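Local coordinates for protein leucine aminopeptidase A1, chloroplastic (Solanum lycopersicum, PDB 5D8N) that removes N-terminal amino acids, preferably leucine, from peptides as a magnesium-dependent M17 aminopeptidase hexamer, and also acts as a protein-folding chaperone, at residues 219-224 with 505-510. The protein carries 1 engineered substitution. Numbering follows the deposited sequence.
With MG (magnesium ion), chain H.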
ATOM      1  N   LEU A 219     -22.679 -10.887 -24.820  1.00 18.18           N
ATOM      2  CA  LEU A 219     -22.556 -11.753 -23.657  1.00 19.52           C
ATOM      3  C   LEU A 219     -21.635 -11.116 -22.619  1.00 20.44           C
ATOM      4  O   LEU A 219     -21.866 -11.237 -21.430  1.00 20.54           O
ATOM      5  CB  LEU A 219     -22.054 -13.133 -24.064  1.00 19.74           C
ATOM      6  CG  LEU A 219     -23.066 -13.955 -24.859  1.00 21.83           C
ATOM      7  CD1 LEU A 219     -22.415 -15.233 -25.346  1.00 23.59           C
ATOM      8  CD2 LEU A 219     -24.284 -14.280 -24.012  1.00 23.23           C
ATOM      9  N   VAL A 220     -20.603 -10.424 -23.086  1.00 20.14           N
ATOM     10  CA  VAL A 220     -19.636  -9.780 -22.211  1.00 19.13           C
ATOM     11  C   VAL A 220     -20.180  -8.451 -21.692  1.00 19.42           C
ATOM     12  O   VAL A 220     -20.002  -8.143 -20.541  1.00 18.93           O
ATOM     13  CB  VAL A 220     -18.288  -9.569 -22.935  1.00 18.76           C
ATOM     14  CG1 VAL A 220     -17.298  -8.841 -22.038  1.00 19.28           C
ATOM     15  CG2 VAL A 220     -17.692 -10.907 -23.358  1.00 20.30           C
ATOM     16  N   ASN A 221     -20.696  -7.588 -22.557  1.00 20.22           N
ATOM     17  CA  ASN A 221     -21.275  -6.348 -22.095  1.00 19.69           C
ATOM     18  C   ASN A 221     -22.270  -6.554 -20.960  1.00 20.88           C
ATOM     19  O   ASN A 221     -22.439  -5.679 -20.128  1.00 23.68           O
ATOM     20  CB  ASN A 221     -21.991  -5.641 -23.245  1.00 18.85           C
ATOM     21  CG  ASN A 221     -21.052  -4.933 -24.191  1.00 18.98           C
ATOM     22  OD1 ASN A 221     -19.876  -4.733 -23.920  1.00 19.60           O
ATOM     23  ND2 ASN A 221     -21.565  -4.604 -25.359  1.00 21.33           N
ATOM     24  N   ALA A 222     -23.113  -7.575 -21.058  1.00 20.29           N
ATOM     25  CA  ALA A 222     -24.157  -7.770 -20.080  1.00 20.59           C
ATOM     26  C   ALA A 222     -23.492  -8.031 -18.730  1.00 23.27           C
ATOM     27  O   ALA A 222     -22.517  -8.779 -18.637  1.00 22.48           O
ATOM     28  CB  ALA A 222     -25.036  -8.937 -20.488  1.00 20.40           C
ATOM     29  N   PRO A 223     -24.052  -7.457 -17.664  1.00 22.22           N
ATOM     30  CA  PRO A 223     -23.537  -7.687 -16.325  1.00 21.42           C
ATOM     31  C   PRO A 223     -23.981  -9.036 -15.772  1.00 20.35           C
ATOM     32  O   PRO A 223     -24.906  -9.687 -16.294  1.00 19.33           O
ATOM     33  CB  PRO A 223     -24.169  -6.545 -15.547  1.00 22.96           C
ATOM     34  CG  PRO A 223     -25.530  -6.433 -16.175  1.00 23.59           C
ATOM     35  CD  PRO A 223     -25.295  -6.672 -17.634  1.00 23.59           C
ATOM     36  N   ALA A 224     -23.308  -9.436 -14.704  1.00 20.16           N
ATOM     37  CA  ALA A 224     -23.514 -10.740 -14.089  1.00 19.38           C
ATOM     38  C   ALA A 224     -24.913 -10.964 -13.521  1.00 19.94           C
ATOM     39  O   ALA A 224     -25.311 -12.112 -13.332  1.00 19.22           O
ATOM     40  CB  ALA A 224     -22.470 -10.966 -13.018  1.00 19.57           C
ATOM     41  N   PRO A 505      -7.444  -8.315 -24.845  1.00 18.84           N
ATOM     42  CA  PRO A 505      -8.186  -7.786 -25.995  1.00 19.63           C
ATOM     43  C   PRO A 505      -9.694  -8.035 -26.030  1.00 18.85           C
ATOM     44  O   PRO A 505     -10.364  -7.496 -26.925  1.00 18.35           O
ATOM     45  CB  PRO A 505      -7.502  -8.432 -27.201  1.00 19.22           C
ATOM     46  CG  PRO A 505      -6.701  -9.563 -26.670  1.00 18.01           C
ATOM     47  CD  PRO A 505      -6.386  -9.258 -25.241  1.00 18.28           C
ATOM     48  N   VAL A 506     -10.218  -8.754 -25.044  1.00 17.83           N
ATOM     49  CA  VAL A 506     -11.657  -8.974 -25.001  1.00 19.14           C
ATOM     50  C   VAL A 506     -12.448  -7.713 -24.651  1.00 17.61           C
ATOM     51  O   VAL A 506     -13.655  -7.710 -24.733  1.00 17.20           O
ATOM     52  CB  VAL A 506     -12.077 -10.120 -24.060  1.00 18.80           C
ATOM     53  CG1 VAL A 506     -11.496 -11.449 -24.508  1.00 18.41           C
ATOM     54  CG2 VAL A 506     -11.640  -9.823 -22.649  1.00 19.85           C
ATOM     55  N   TRP A 507     -11.781  -6.721 -24.094  1.00 17.66           N
ATOM     56  CA  TRP A 507     -12.450  -5.533 -23.638  1.00 21.12           C
ATOM     57  C   TRP A 507     -11.694  -4.336 -24.148  1.00 23.50           C
ATOM     58  O   TRP A 507     -10.482  -4.284 -23.997  1.00 25.81           O
ATOM     59  CB  TRP A 507     -12.510  -5.484 -22.105  1.00 24.61           C
ATOM     60  CG  TRP A 507     -13.218  -4.294 -21.586  1.00 27.45           C
ATOM     61  CD1 TRP A 507     -12.669  -3.129 -21.084  1.00 29.28           C
ATOM     62  CD2 TRP A 507     -14.628  -4.122 -21.573  1.00 28.67           C
ATOM     63  NE1 TRP A 507     -13.673  -2.221 -20.839  1.00 34.02           N
ATOM     64  CE2 TRP A 507     -14.877  -2.807 -21.140  1.00 31.86           C
ATOM     65  CE3 TRP A 507     -15.700  -4.983 -21.787  1.00 30.41           C
ATOM     66  CZ2 TRP A 507     -16.153  -2.335 -20.953  1.00 36.87           C
ATOM     67  CZ3 TRP A 507     -16.976  -4.508 -21.613  1.00 38.27           C
ATOM     68  CH2 TRP A 507     -17.194  -3.186 -21.242  1.00 41.09           C
ATOM     69  N   SER A 508     -12.418  -3.361 -24.684  1.00 22.20           N
ATOM     70  CA  SER A 508     -11.807  -2.117 -25.163  1.00 26.48           C
ATOM     71  C   SER A 508     -12.070  -0.947 -24.238  1.00 28.54           C
ATOM     72  O   SER A 508     -13.222  -0.559 -24.078  1.00 28.49           O
ATOM     73  CB  SER A 508     -12.408  -1.713 -26.508  1.00 29.48           C
ATOM     74  OG  SER A 508     -12.024  -0.366 -26.762  1.00 31.84           O
ATOM     75  N   ASP A 509     -11.052  -0.563 -23.480  1.00 32.91           N
ATOM     76  CA  ASP A 509     -11.097   0.550 -22.549  1.00 40.25           C
ATOM     77  C   ASP A 509     -11.484   1.838 -23.256  1.00 37.51           C
ATOM     78  O   ASP A 509     -12.260   2.629 -22.741  1.00 44.92           O
ATOM     79  CB  ASP A 509      -9.741   0.709 -21.837  1.00 53.07           C
ATOM     80  CG  ASP A 509      -9.709   1.898 -20.877  1.00 80.99           C
ATOM     81  OD1 ASP A 509     -10.118   1.732 -19.706  1.00 86.95           O
ATOM     82  OD2 ASP A 509      -9.262   2.999 -21.278  1.00 84.39           O
ATOM     83  N   GLU A 510     -11.046   2.002 -24.489  1.00 36.35           N
ATOM     84  CA  GLU A 510     -11.378   3.188 -25.249  1.00 44.29           C
ATOM     85  C   GLU A 510     -12.865   3.216 -25.590  1.00 48.29           C
ATOM     86  O   GLU A 510     -13.520   4.232 -25.380  1.00 43.17           O
ATOM     87  CB  GLU A 510     -10.519   3.212 -26.514  1.00 53.93           C
ATOM     88  CG  GLU A 510     -11.082   3.915 -27.743  1.00 71.83           C
ATOM     89  CD  GLU A 510     -10.343   3.528 -29.019  1.00 83.32           C
ATOM     90  OE1 GLU A 510      -9.093   3.444 -28.974  1.00 97.83           O
ATOM     91  OE2 GLU A 510     -10.998   3.205 -30.038  1.00 76.10           O
TER
HETATM   92 MG    MG H 605     -20.431  -8.851 -18.435  1.00 50.31          MG
HETATM   93  O   HOH W   1     -20.873 -11.028 -19.028  1.00 20.87           O
HETATM   94  O   HOH W   2     -19.735  -6.848 -17.856  1.00 37.76           O
HETATM   95  O   HOH W   3     -20.462  -9.680 -16.405  1.00 35.73           O
HETATM   96  O   HOH W   4     -18.412  -9.615 -18.422  1.00 34.02           O
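Trp-507 presents the six-membered half of its indole to the last turn of helix 197-221, where CG1 of Val-220 meets CE3 at 4.2 Å. The methyl arrives at the edge of the ring system, near its plane, rather than over a face. With CG anti to the backbone N (chi1 -179°), the indole reaches out from its short strand and brings CE3 and CZ3 beside the helix. There OD1 of Asn-221 lies obliquely 3.7 Å from CZ3, and the amide plane stands at 85° to the indole, almost perpendicular. That oxygen touches the ring by van der Waals contact while its hydrogen bond comes from the backbone N of Ala-514; ND2 bonds to OD1 of Asn-513 and OD2 of Asp-173. Both ends of this buried amide are therefore engaged, which fixes which way round it sits beside the tryptophan.

The same helix end holds a magnesium ion through main-chain oxygens: O of Val-220 binds it at 2.3 Å and O of Ala-222, the first residue to leave helical geometry, at 2.1 Å. Four waters bring the ligands to six, and one of them also donates a 2.6 Å hydrogen bond to O of Leu-219. Backbone carbonyls at the C-terminal end of a helix suit a cation, and this site is separate from the two-magnesium site of Lys-300, Asp-305, Asp-325, Asp-385 and Glu-387.

The contact thus joins the C-terminal end of helix 197-221 to the small antiparallel pair 507-508 and 513-514 within the catalytic domain. Ala-514 touches both Val-220 and Trp-507, Ala-330 of helix 327-342 packs on Val-220, and the loop residue Lys-323 lies against the tryptophan.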